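Local coordinates for protein coatomer subunit delta (Saccharomyces cerevisiae, PDB 5FJZ) that binds tryptophan-based motifs such as that of Dsl1 through its mu-homology domain and, within the coatomer, probably supports Golgi-to-ER retrieval of dilysine-tagged proteins, at residues I15-K20 and Q242-A247; G40-R45 and L56-S61; H49-S54 and Q252-D257; K86-R91 and L104-W109. All blocks are in the same frame, centred on the assembly; numbering follows the deposited sequence. Where two conformers were deposited one is given.

Interaction 1. Residues I15-K20 and Q242-A247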
loop_
_atom_site.group_PDB
_atom_site.type_symbol
_atom_site.label_atom_id
_atom_site.label_comp_id
_atom_site.label_asym_id
_atom_site.label_seq_id
_atom_site.Cartn_x
_atom_site.Cartn_y
_atom_site.Cartn_z
ATOM N N ILE A 15 -20.197 26.621 4.528
ATOM C CA ILE A 15 -18.899 26.435 3.881
ATOM C C ILE A 15 -17.842 26.235 4.944
ATOM O O ILE A 15 -17.696 27.060 5.849
ATOM C CB ILE A 15 -18.483 27.635 3.002
ATOM C CG1 ILE A 15 -19.459 27.740 1.813
ATOM C CG2 ILE A 15 -17.073 27.459 2.465
ATOM C CD1 ILE A 15 -19.244 28.907 0.907
ATOM N N LEU A 16 -17.036 25.172 4.784
ATOM C CA LEU A 16 -15.875 24.975 5.627
ATOM C C LEU A 16 -14.693 24.683 4.789
ATOM O O LEU A 16 -14.710 23.708 3.999
ATOM C CB LEU A 16 -16.112 23.838 6.653
ATOM C CG LEU A 16 -14.935 23.512 7.571
ATOM C CD1 LEU A 16 -14.658 24.658 8.564
ATOM C CD2 LEU A 16 -15.270 22.283 8.377
ATOM N N ILE A 17 -13.630 25.499 4.959
ATOM C CA ILE A 17 -12.405 25.331 4.214
ATOM C C ILE A 17 -11.322 24.803 5.146
ATOM O O ILE A 17 -11.136 25.336 6.243
ATOM C CB ILE A 17 -11.962 26.686 3.573
ATOM C CG1 ILE A 17 -12.972 27.143 2.503
ATOM C CG2 ILE A 17 -10.565 26.552 3.021
ATOM C CD1 ILE A 17 -12.859 28.615 2.211
ATOM N N SER A 18 -10.639 23.718 4.740
ATOM C CA SER A 18 -9.601 23.107 5.540
ATOM C C SER A 18 -8.289 23.227 4.798
ATOM O O SER A 18 -8.173 22.807 3.649
ATOM C CB SER A 18 -9.930 21.647 5.823
ATOM O OG SER A 18 -8.909 21.084 6.608
ATOM N N ILE A 19 -7.261 23.814 5.462
ATOM C CA ILE A 19 -5.970 23.900 4.863
ATOM C C ILE A 19 -5.053 22.972 5.651
ATOM O O ILE A 19 -4.778 23.226 6.876
ATOM C CB ILE A 19 -5.458 25.352 4.929
ATOM C CG1 ILE A 19 -6.414 26.293 4.176
ATOM C CG2 ILE A 19 -4.060 25.483 4.351
ATOM C CD1 ILE A 19 -6.133 27.782 4.392
ATOM N N LYS A 20 -4.655 21.873 5.017
ATOM C CA LYS A 20 -3.978 20.784 5.762
ATOM C C LYS A 20 -2.592 20.609 5.264
ATOM O O LYS A 20 -2.393 20.453 4.048
ATOM C CB LYS A 20 -4.781 19.498 5.572
ATOM C CG LYS A 20 -6.134 19.480 6.257
ATOM C CD LYS A 20 -6.912 18.178 5.923
ATOM C CE LYS A 20 -7.919 17.875 7.004
ATOM N NZ LYS A 20 -8.977 16.920 6.533
ATOM N N GLN A 242 -8.883 34.816 1.700
ATOM C CA GLN A 242 -9.253 36.258 1.800
ATOM C C GLN A 242 -10.748 36.446 1.859
ATOM O O GLN A 242 -11.280 37.179 2.674
ATOM C CB GLN A 242 -8.782 36.843 0.511
ATOM C CG GLN A 242 -9.195 38.236 0.269
ATOM C CD GLN A 242 -7.893 38.912 -0.057
ATOM O OE1 GLN A 242 -7.596 39.196 -1.208
ATOM N NE2 GLN A 242 -7.006 39.045 0.991
ATOM N N SER A 243 -11.451 35.760 0.965
ATOM C CA SER A 243 -12.886 35.795 1.034
ATOM C C SER A 243 -13.438 34.621 0.235
ATOM O O SER A 243 -12.733 33.935 -0.547
ATOM C CB SER A 243 -13.458 37.082 0.440
ATOM O OG SER A 243 -13.026 37.184 -0.919
ATOM N N VAL A 244 -14.734 34.446 0.423
ATOM C CA VAL A 244 -15.512 33.576 -0.420
ATOM C C VAL A 244 -16.689 34.430 -1.005
ATOM O O VAL A 244 -17.337 35.183 -0.287
ATOM C CB VAL A 244 -16.063 32.406 0.406
ATOM C CG1 VAL A 244 -16.929 31.510 -0.501
ATOM C CG2 VAL A 244 -14.953 31.544 1.003
ATOM N N VAL A 245 -17.025 34.145 -2.256
ATOM C CA VAL A 245 -17.758 35.012 -3.076
ATOM C C VAL A 245 -18.662 34.159 -3.990
ATOM O O VAL A 245 -18.310 33.058 -4.360
ATOM C CB VAL A 245 -16.605 35.784 -3.798
ATOM C CG1 VAL A 245 -16.591 35.651 -5.301
ATOM C CG2 VAL A 245 -16.364 37.143 -3.187
ATOM N N MET A 246 -19.787 34.724 -4.396
ATOM C CA MET A 246 -20.636 34.144 -5.430
ATOM C C MET A 246 -19.865 34.088 -6.709
ATOM O O MET A 246 -19.170 35.054 -7.045
ATOM C CB MET A 246 -21.914 34.991 -5.607
ATOM C CG MET A 246 -22.929 34.816 -4.498
ATOM S SD MET A 246 -23.679 33.176 -4.621
ATOM C CE MET A 246 -24.776 33.391 -6.050
ATOM N N ALA A 247 -19.978 32.966 -7.423
ATOM C CA ALA A 247 -19.210 32.750 -8.619
ATOM C C ALA A 247 -19.594 33.766 -9.679
ATOM O O ALA A 247 -18.765 34.152 -10.488
ATOM C CB ALA A 247 -19.385 31.345 -9.174
#

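Interaction 2. Residues G40-R45 and L56-S61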
loop_
_atom_site.group_PDB
_atom_site.type_symbol
_atom_site.label_atom_id
_atom_site.label_comp_id
_atom_site.label_asym_id
_atom_site.label_seq_id
_atom_site.Cartn_x
_atom_site.Cartn_y
_atom_site.Cartn_z
ATOM N N GLY A 40 0.764 19.832 0.994
ATOM C CA GLY A 40 -0.471 20.501 1.473
ATOM C C GLY A 40 -1.659 20.268 0.603
ATOM O O GLY A 40 -1.489 20.010 -0.561
ATOM N N VAL A 41 -2.835 20.439 1.172
ATOM C CA VAL A 41 -4.068 20.401 0.411
ATOM C C VAL A 41 -5.008 21.409 0.953
ATOM O O VAL A 41 -5.106 21.624 2.197
ATOM C CB VAL A 41 -4.669 18.926 0.407
ATOM C CG1 VAL A 41 -5.182 18.508 1.772
ATOM C CG2 VAL A 41 -5.901 18.841 -0.487
ATOM N N LEU A 42 -5.823 21.998 0.066
ATOM C CA LEU A 42 -6.914 22.834 0.405
ATOM C C LEU A 42 -8.211 22.078 0.088
ATOM O O LEU A 42 -8.443 21.714 -1.041
ATOM C CB LEU A 42 -6.785 24.089 -0.441
ATOM C CG LEU A 42 -7.741 25.082 0.165
ATOM C CD1 LEU A 42 -7.312 26.504 0.099
ATOM C CD2 LEU A 42 -9.041 24.953 -0.536
ATOM N N GLU A 43 -9.007 21.792 1.113
ATOM C CA GLU A 43 -10.240 21.047 0.999
ATOM C C GLU A 43 -11.417 21.973 1.259
ATOM O O GLU A 43 -11.390 22.841 2.162
ATOM C CB GLU A 43 -10.290 19.927 2.014
ATOM C CG GLU A 43 -9.326 18.807 1.709
ATOM C CD GLU A 43 -9.364 17.684 2.732
ATOM O OE1 GLU A 43 -10.087 17.781 3.743
ATOM O OE2 GLU A 43 -8.652 16.701 2.525
ATOM N N LEU A 44 -12.455 21.789 0.473
ATOM C CA LEU A 44 -13.702 22.517 0.589
ATOM C C LEU A 44 -14.845 21.573 0.938
ATOM O O LEU A 44 -14.979 20.546 0.287
ATOM C CB LEU A 44 -13.947 23.215 -0.799
ATOM C CG LEU A 44 -15.245 23.979 -0.970
ATOM C CD1 LEU A 44 -15.296 25.091 0.042
ATOM C CD2 LEU A 44 -15.330 24.514 -2.408
ATOM N N ARG A 45 -15.618 21.909 1.964
ATOM C CA ARG A 45 -16.839 21.225 2.331
ATOM C C ARG A 45 -17.971 22.251 2.215
ATOM O O ARG A 45 -17.932 23.359 2.806
ATOM C CB ARG A 45 -16.782 20.657 3.695
ATOM C CG ARG A 45 -15.953 19.396 3.907
ATOM C CD ARG A 45 -15.764 19.077 5.384
ATOM N NE ARG A 45 -17.024 18.954 6.121
ATOM C CZ ARG A 45 -17.142 18.831 7.458
ATOM N NH1 ARG A 45 -16.071 18.820 8.203
ATOM N NH2 ARG A 45 -18.324 18.720 8.042
ATOM N N LEU A 56 -13.520 30.798 -4.283
ATOM C CA LEU A 56 -12.688 31.089 -3.086
ATOM C C LEU A 56 -11.606 32.009 -3.547
ATOM O O LEU A 56 -11.041 31.762 -4.571
ATOM C CB LEU A 56 -11.979 29.805 -2.604
ATOM C CG LEU A 56 -12.687 28.773 -1.735
ATOM C CD1 LEU A 56 -14.179 28.631 -1.919
ATOM C CD2 LEU A 56 -11.960 27.429 -1.791
ATOM N N LYS A 57 -11.348 33.088 -2.800
ATOM C CA LYS A 57 -10.232 33.975 -3.125
ATOM C C LYS A 57 -9.152 33.706 -2.114
ATOM O O LYS A 57 -9.379 33.842 -0.932
ATOM C CB LYS A 57 -10.603 35.463 -3.056
ATOM C CG LYS A 57 -11.195 36.020 -4.333
ATOM C CD LYS A 57 -11.512 37.517 -4.182
ATOM C CE LYS A 57 -12.458 38.019 -5.272
ATOM N NZ LYS A 57 -13.136 39.265 -4.817
ATOM N N LEU A 58 -7.978 33.307 -2.589
ATOM C CA LEU A 58 -6.882 33.077 -1.663
ATOM C C LEU A 58 -6.318 34.408 -1.204
ATOM O O LEU A 58 -6.398 35.378 -1.942
ATOM C CB LEU A 58 -5.814 32.286 -2.350
ATOM C CG LEU A 58 -6.223 30.914 -2.993
ATOM C CD1 LEU A 58 -5.091 30.165 -3.559
ATOM C CD2 LEU A 58 -6.911 30.016 -2.001
ATOM N N ALA A 59 -5.670 34.412 -0.041
ATOM C CA ALA A 59 -5.051 35.644 0.533
ATOM C C ALA A 59 -4.028 36.262 -0.413
ATOM O O ALA A 59 -3.315 35.597 -1.203
ATOM C CB ALA A 59 -4.359 35.380 1.844
ATOM N N ASP A 60 -4.058 37.589 -0.442
ATOM C CA ASP A 60 -3.237 38.339 -1.391
ATOM C C ASP A 60 -1.755 38.068 -1.113
ATOM O O ASP A 60 -0.896 38.195 -2.017
ATOM C CB ASP A 60 -3.556 39.812 -1.221
ATOM C CG ASP A 60 -4.855 40.229 -1.897
ATOM O OD1 ASP A 60 -5.075 39.760 -3.053
ATOM O OD2 ASP A 60 -5.611 41.063 -1.317
ATOM N N SER A 61 -1.440 37.668 0.117
ATOM C CA SER A 61 -0.015 37.407 0.503
ATOM C C SER A 61 0.573 36.154 -0.104
ATOM O O SER A 61 1.762 35.934 0.019
ATOM C CB SER A 61 0.155 37.339 2.028
ATOM O OG SER A 61 -0.716 36.362 2.604
#

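Interaction 3. Residues H49-S54 and Q252-D257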
loop_
_atom_site.group_PDB
_atom_site.type_symbol
_atom_site.label_atom_id
_atom_site.label_comp_id
_atom_site.label_asym_id
_atom_site.label_seq_id
_atom_site.Cartn_x
_atom_site.Cartn_y
_atom_site.Cartn_z
ATOM N N HIS A 49 -26.882 24.105 -0.255
ATOM C CA HIS A 49 -26.974 24.249 -1.687
ATOM C C HIS A 49 -26.897 25.729 -2.179
ATOM O O HIS A 49 -26.444 26.015 -3.256
ATOM C CB HIS A 49 -28.269 23.556 -2.190
ATOM C CG HIS A 49 -29.230 23.062 -1.115
ATOM N ND1 HIS A 49 -28.911 22.098 -0.162
ATOM C CD2 HIS A 49 -30.543 23.338 -0.930
ATOM C CE1 HIS A 49 -29.977 21.839 0.575
ATOM N NE2 HIS A 49 -30.981 22.580 0.130
ATOM N N ASP A 50 -27.410 26.639 -1.360
ATOM C CA ASP A 50 -27.374 28.063 -1.674
ATOM C C ASP A 50 -25.970 28.606 -1.711
ATOM O O ASP A 50 -25.754 29.668 -2.230
ATOM C CB ASP A 50 -28.191 28.846 -0.634
ATOM C CG ASP A 50 -29.672 28.574 -0.744
ATOM O OD1 ASP A 50 -30.126 28.215 -1.873
ATOM O OD2 ASP A 50 -30.381 28.691 0.285
ATOM N N LEU A 51 -25.001 27.853 -1.179
ATOM C CA LEU A 51 -23.622 28.297 -1.150
ATOM C C LEU A 51 -22.681 27.590 -2.151
ATOM O O LEU A 51 -21.478 27.797 -2.117
ATOM C CB LEU A 51 -23.127 28.129 0.292
ATOM C CG LEU A 51 -23.876 28.884 1.377
ATOM C CD1 LEU A 51 -23.270 28.578 2.751
ATOM C CD2 LEU A 51 -23.865 30.381 1.176
ATOM N N SER A 52 -23.254 26.754 -3.036
ATOM C CA SER A 52 -22.534 25.828 -3.834
ATOM C C SER A 52 -22.015 26.468 -5.105
ATOM O O SER A 52 -21.135 25.915 -5.728
ATOM C CB SER A 52 -23.405 24.597 -4.192
ATOM O OG SER A 52 -24.462 24.944 -5.063
ATOM N N HIS A 53 -22.551 27.631 -5.474
ATOM C CA HIS A 53 -22.081 28.361 -6.683
ATOM C C HIS A 53 -21.130 29.455 -6.265
ATOM O O HIS A 53 -21.410 30.636 -6.441
ATOM C CB HIS A 53 -23.288 28.984 -7.403
ATOM C CG HIS A 53 -24.108 28.001 -8.173
ATOM N ND1 HIS A 53 -25.199 27.355 -7.623
ATOM C CD2 HIS A 53 -24.002 27.552 -9.445
ATOM C CE1 HIS A 53 -25.726 26.540 -8.522
ATOM N NE2 HIS A 53 -25.035 26.658 -9.645
ATOM N N SER A 54 -20.033 29.033 -5.645
ATOM C CA SER A 54 -19.135 29.913 -4.933
ATOM C C SER A 54 -17.741 29.784 -5.471
ATOM O O SER A 54 -17.381 28.817 -6.182
ATOM C CB SER A 54 -19.212 29.595 -3.442
ATOM O OG SER A 54 -19.057 28.179 -3.240
ATOM N N GLN A 252 -20.478 39.916 -3.977
ATOM C CA GLN A 252 -21.353 39.270 -3.011
ATOM C C GLN A 252 -20.555 38.194 -2.259
ATOM O O GLN A 252 -20.305 37.112 -2.791
ATOM C CB GLN A 252 -22.563 38.640 -3.715
ATOM C CG GLN A 252 -23.566 37.954 -2.780
ATOM C CD GLN A 252 -24.060 38.867 -1.655
ATOM O OE1 GLN A 252 -23.644 38.742 -0.497
ATOM N NE2 GLN A 252 -24.953 39.798 -1.995
ATOM N N GLU A 253 -20.186 38.512 -1.019
ATOM C CA GLU A 253 -19.402 37.634 -0.177
ATOM C C GLU A 253 -20.318 36.698 0.563
ATOM O O GLU A 253 -21.496 37.025 0.822
ATOM C CB GLU A 253 -18.548 38.448 0.792
ATOM C CG GLU A 253 -17.596 39.372 0.035
ATOM C CD GLU A 253 -16.484 39.934 0.892
ATOM O OE1 GLU A 253 -16.646 39.969 2.129
ATOM O OE2 GLU A 253 -15.437 40.339 0.326
ATOM N N LEU A 254 -19.789 35.515 0.888
ATOM C CA LEU A 254 -20.581 34.477 1.520
ATOM C C LEU A 254 -19.989 34.152 2.902
ATOM O O LEU A 254 -18.806 34.289 3.080
ATOM C CB LEU A 254 -20.537 33.239 0.619
ATOM C CG LEU A 254 -21.595 33.001 -0.469
ATOM C CD1 LEU A 254 -22.705 34.042 -0.525
ATOM C CD2 LEU A 254 -20.958 32.774 -1.822
ATOM N N PRO A 255 -20.791 33.600 3.806
ATOM C CA PRO A 255 -20.276 33.227 5.112
ATOM C C PRO A 255 -19.452 31.913 4.987
ATOM O O PRO A 255 -19.766 31.050 4.166
ATOM C CB PRO A 255 -21.511 32.887 5.902
ATOM C CG PRO A 255 -22.539 32.443 4.851
ATOM C CD PRO A 255 -22.262 33.415 3.733
ATOM N N TYR A 256 -18.435 31.782 5.806
ATOM C CA TYR A 256 -17.576 30.572 5.738
ATOM C C TYR A 256 -16.692 30.511 6.988
ATOM O O TYR A 256 -16.616 31.467 7.752
ATOM C CB TYR A 256 -16.738 30.558 4.500
ATOM C CG TYR A 256 -15.695 31.657 4.466
ATOM C CD1 TYR A 256 -16.031 32.940 4.019
ATOM C CD2 TYR A 256 -14.374 31.411 4.833
ATOM C CE1 TYR A 256 -15.097 33.960 3.975
ATOM C CE2 TYR A 256 -13.435 32.419 4.812
ATOM C CZ TYR A 256 -13.791 33.677 4.357
ATOM O OH TYR A 256 -12.877 34.652 4.333
ATOM N N ASP A 257 -16.076 29.352 7.212
ATOM C CA ASP A 257 -15.090 29.170 8.260
ATOM C C ASP A 257 -13.890 28.445 7.683
ATOM O O ASP A 257 -13.988 27.809 6.601
ATOM C CB ASP A 257 -15.717 28.291 9.323
ATOM C CG ASP A 257 -16.005 29.003 10.627
ATOM O OD1 ASP A 257 -16.727 30.003 10.575
ATOM O OD2 ASP A 257 -15.551 28.557 11.714
#

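Interaction 4. Residues K86-R91 and L104-W109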
loop_
_atom_site.group_PDB
_atom_site.type_symbol
_atom_site.label_atom_id
_atom_site.label_comp_id
_atom_site.label_asym_id
_atom_site.label_seq_id
_atom_site.Cartn_x
_atom_site.Cartn_y
_atom_site.Cartn_z
ATOM N N LYS A 86 -5.770 34.181 -8.244
ATOM C CA LYS A 86 -5.767 33.476 -6.939
ATOM C C LYS A 86 -7.135 33.034 -6.545
ATOM O O LYS A 86 -7.511 33.135 -5.376
ATOM C CB LYS A 86 -5.101 34.374 -5.877
ATOM C CG LYS A 86 -3.754 34.924 -6.322
ATOM C CD LYS A 86 -3.007 35.714 -5.222
ATOM C CE LYS A 86 -1.835 36.528 -5.832
ATOM N NZ LYS A 86 -0.938 37.089 -4.762
ATOM N N LEU A 87 -7.886 32.651 -7.557
ATOM C CA LEU A 87 -9.322 32.318 -7.461
ATOM C C LEU A 87 -9.487 30.835 -7.658
ATOM O O LEU A 87 -8.806 30.253 -8.466
ATOM C CB LEU A 87 -10.066 33.084 -8.541
ATOM C CG LEU A 87 -11.560 33.183 -8.294
ATOM C CD1 LEU A 87 -11.855 34.055 -7.063
ATOM C CD2 LEU A 87 -12.166 33.761 -9.574
ATOM N N ILE A 88 -10.225 30.208 -6.755
ATOM C CA ILE A 88 -10.592 28.806 -6.918
ATOM C C ILE A 88 -12.028 28.832 -7.458
ATOM O O ILE A 88 -12.919 29.259 -6.739
ATOM C CB ILE A 88 -10.538 28.062 -5.568
ATOM C CG1 ILE A 88 -9.102 27.994 -5.007
ATOM C CG2 ILE A 88 -11.079 26.657 -5.665
ATOM C CD1 ILE A 88 -8.084 27.340 -5.919
ATOM N N SER A 89 -12.195 28.253 -8.636
ATOM C CA SER A 89 -13.445 28.312 -9.419
ATOM C C SER A 89 -13.478 27.083 -10.296
ATOM O O SER A 89 -12.423 26.559 -10.679
ATOM C CB SER A 89 -13.473 29.574 -10.283
ATOM O OG SER A 89 -12.538 29.473 -11.372
ATOM N N LEU A 90 -14.679 26.622 -10.667
ATOM C CA LEU A 90 -14.810 25.450 -11.566
ATOM C C LEU A 90 -14.406 25.732 -13.008
ATOM O O LEU A 90 -14.617 26.821 -13.504
ATOM C CB LEU A 90 -16.241 24.903 -11.492
ATOM C CG LEU A 90 -16.562 24.301 -10.128
ATOM C CD1 LEU A 90 -18.042 24.058 -10.000
ATOM C CD2 LEU A 90 -15.815 22.997 -9.917
ATOM N N ARG A 91 -13.789 24.742 -13.654
ATOM C CA ARG A 91 -13.366 24.849 -15.072
ATOM C C ARG A 91 -14.649 24.865 -15.965
ATOM O O ARG A 91 -14.727 25.638 -16.910
ATOM C CB ARG A 91 -12.113 23.914 -15.445
ATOM C CG ARG A 91 -12.285 22.477 -15.895
ATOM C CD ARG A 91 -11.113 21.936 -16.775
ATOM N NE ARG A 91 -9.808 22.142 -16.135
ATOM C CZ ARG A 91 -8.786 22.919 -16.548
ATOM N NH1 ARG A 91 -8.839 23.595 -17.691
ATOM N NH2 ARG A 91 -7.664 23.038 -15.787
ATOM N N LEU A 104 -13.813 18.151 -0.607
ATOM C CA LEU A 104 -13.400 18.332 -1.982
ATOM C C LEU A 104 -11.992 18.931 -2.020
ATOM O O LEU A 104 -11.798 20.090 -1.617
ATOM C CB LEU A 104 -14.352 19.231 -2.719
ATOM C CG LEU A 104 -15.809 18.918 -2.609
ATOM C CD1 LEU A 104 -16.621 20.035 -3.268
ATOM C CD2 LEU A 104 -16.189 17.577 -3.236
ATOM N N GLY A 105 -11.001 18.121 -2.403
ATOM C CA GLY A 105 -9.598 18.571 -2.579
ATOM C C GLY A 105 -9.487 19.432 -3.822
ATOM O O GLY A 105 -9.851 18.984 -4.943
ATOM N N VAL A 106 -9.176 20.702 -3.656
ATOM C CA VAL A 106 -9.235 21.618 -4.826
ATOM C C VAL A 106 -7.858 22.055 -5.268
ATOM O O VAL A 106 -7.662 22.491 -6.395
ATOM C CB VAL A 106 -10.203 22.811 -4.639
ATOM C CG1 VAL A 106 -11.679 22.347 -4.545
ATOM C CG2 VAL A 106 -9.816 23.741 -3.522
ATOM N N LEU A 107 -6.928 22.038 -4.340
ATOM C CA LEU A 107 -5.607 22.529 -4.589
ATOM C C LEU A 107 -4.637 21.765 -3.719
ATOM O O LEU A 107 -4.932 21.482 -2.536
ATOM C CB LEU A 107 -5.555 24.059 -4.289
ATOM C CG LEU A 107 -4.185 24.706 -4.449
ATOM C CD1 LEU A 107 -3.876 24.866 -5.942
ATOM C CD2 LEU A 107 -4.236 26.106 -3.801
ATOM N N ARG A 108 -3.499 21.439 -4.260
ATOM C CA ARG A 108 -2.414 20.749 -3.552
ATOM C C ARG A 108 -1.069 21.397 -3.879
ATOM O O ARG A 108 -0.910 22.096 -4.900
ATOM C CB ARG A 108 -2.282 19.308 -4.115
ATOM C CG ARG A 108 -3.322 18.382 -3.579
ATOM C CD ARG A 108 -3.222 17.086 -4.362
ATOM N NE ARG A 108 -3.950 16.017 -3.672
ATOM C CZ ARG A 108 -4.203 14.831 -4.224
ATOM N NH1 ARG A 108 -3.812 14.558 -5.485
ATOM N NH2 ARG A 108 -4.865 13.917 -3.529
ATOM N N TRP A 109 -0.119 21.213 -2.975
ATOM C CA TRP A 109 1.205 21.767 -3.081
ATOM C C TRP A 109 2.178 20.833 -2.435
ATOM O O TRP A 109 1.819 20.035 -1.611
ATOM C CB TRP A 109 1.255 23.233 -2.566
ATOM C CG TRP A 109 0.815 23.466 -1.169
ATOM C CD1 TRP A 109 1.630 23.605 -0.066
ATOM C CD2 TRP A 109 -0.517 23.663 -0.725
ATOM N NE1 TRP A 109 0.812 23.848 1.078
ATOM C CE2 TRP A 109 -0.487 23.944 0.666
ATOM C CE3 TRP A 109 -1.757 23.777 -1.385
ATOM C CZ2 TRP A 109 -1.605 24.101 1.370
ATOM C CZ3 TRP A 109 -2.851 23.958 -0.654
ATOM C CH2 TRP A 109 -2.808 24.113 0.679
#

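Interaction 1. Residues I15-K20 and Q242-A247
Val244 sets its two methyls against two isoleucines of the facing strand, one methyl for each. Its CG1 lies 3.8 Å from CD1 of Ile15, with the two side chains crossing at a slant; its CG2 meets CD1 of Ile17 tip to tip, also at 3.8 Å. Both isoleucines have CG1 anti to the carbonyl carbon (chi1 -66° in each) and an extended chain beyond it, which carries CD1 outward to the valine. These apolar contacts make up the whole meeting of 15-20 with 242-247: no hydrogen bond spans the gap, and even the nearest CA atoms, those of Ile15 and Val244, are 9.0 Å apart. Such a separation is that of two layers of a beta sandwich. Strand 15-27 belongs to the long mixed sheet of this mu-homology domain, and strand 241-246 is an edge strand of the three-stranded sheet lying over one end of it.

Backbone hydrogen bonding holds each strand within its own layer. Ile17 N is bonded to Asp257 O, and Ser18 N to Glu43 O, so strand 15-27 is held from both neighbours. On the other layer, a classic beta bulge sets the successive residues Gln242 and Ser243 opposite the single residue Lys57, and Ser243 O lies 2.8 Å from Lys57 N. Further apolar cover comes from Leu44 against both isoleucines, Leu56 against Ile17, and Tyr256 against Val244.

Interaction 2. Residues G40-R45 and L56-S61
Leu42 forks over two leucines of the opposite strand: its CD2 comes to 4.0 Å from CD2 of Leu56, and its CD1 to 4.1 Å from CD2 of Leu58. In both pairs the side chains run past each other in opposite senses, alongside rather than end on. The second torsion of Leu42 is 146°, well off a staggered value, and it sets the two methyls toward separate partners. Leu56 is displaced about as far, with chi2 at 30°, and it too divides its branches: CD2 goes to Leu42, while CD1 reaches CD1 of Leu44 at 4.2 Å, where the two side chains meet at a slant. The CB of Leu58 points along the interface rather than at strand 40-45, and the outer part of the side chain bends in to Leu42.

The strands run roughly antiparallel (153°), yet their axes are 11.4 Å apart at closest, so they belong to the two layers of the sandwich. Ile241 adds to the same core, touching Leu42 and Leu58. All four leucines are buried, and methyl groups alone make the contact, so adhesion rests on dispersion and exclusion of water, without the directional hold of hydrogen bonds.

Interaction 3. Residues H49-S54 and Q252-D257
The carbonyl oxygen of Leu51 receives the hydroxyl of Ser54, OG to O 2.7 Å, with a C=O...OG angle of 154° and the donor tilted 16° from the carbonyl plane. Just upstream the same loop is tied a second time: His49 O takes both Ser52 N and Ser52 OG, the latter at 2.9 Å. The bond from Ser52 N closes a short 3-10 turn, 49-51, in the connection that carries the chain from strand 33-46 to strand 54-58, from one layer of the beta sandwich to the other. The facing segment, 252-257, is the return connection from strand 241-246 to strand 257-269, so two layer-to-layer connections meet at this end of the mu-homology domain.

What joins them is apolar. Leu51 and Leu254 pass each other in opposite directions, with CD2 of Leu51 3.8 Å from CG of Leu254. The same CD2 also lies 4.3 Å from CD of Pro255. Ser54 is used twice over, since OG, held between its backbone N and carbonyl carbon (chi1 50°), is kept for Leu51 O while the carbon beneath it packs on Leu254. Ile15 backs Leu51 from strand 15-27, and Phe97 lies against Ser54. Leu254 is in turn tied by its backbone to Val244. Leu254 CD2 ends 4.0 Å from Ser54 CB.

Interaction 4. Residues K86-R91 and L104-W109
Ile88 and Val106 cross obliquely, each offering a branch methyl: CG2 of Ile88 sits 3.8 Å from CG2 of Val106, and 4.1 Å from the CB that carries it. Ile88 CG2 is placed anti to its own backbone N, while Val106 CG2 occupies the crowded position between backbone N and carbonyl carbon, and it is this methyl that faces the isoleucine. The other branch of Ile88 runs along strand 104-113, where CD1 comes to a looser 4.5 Å from CB of Leu107.

That two successive residues, Val106 and Leu107, both direct CB at Ile88 follows from the backbone. Val106 leaves the extended conformation (psi -26°), and Val106 and Leu107 share Leu42 of strand 33-46 as backbone partner, as in a classic beta bulge. Strand 104-113 lies in the long sheet of the mu-homology domain, whereas strand 87-88 edges the three-stranded sheet opposite, beside strand 54-58; the contact is thus made between sandwich layers. Phe82 of helix 79-85 packs on both Ile88 and Leu107, bringing the helix just ahead of the edge strand into the same buried cluster.

Here the bound Dsl1 peptide comes close. Gly105 bonds to it through its backbone, its O also accepting from an aromatic side chain of the peptide; Leu90, Leu104 and Val106 pack on aromatic side chains, and Arg108 makes a cation-pi contact.

How the interactions relate
From the N terminus, strand 15-27 supplies the first half of interaction 1, which stays open for most of the chain. Interaction 2 closes a short loop between 40-45 and 56-61; interaction 3 starts inside it, at 49-54, and so crosses it. Interaction 4 then closes a second short loop, 86-91 with 104-109, in series with interaction 2. Only after the long remainder do 242-247 and 252-257 return, completing interactions 1 and 3, which cross each other; interaction 4 lies within both, and interaction 2 within the first. Interactions 1, 2 and 4 join the long sheet to the three-stranded one at successive strands, while interaction 3 pairs the connecting loops at their end.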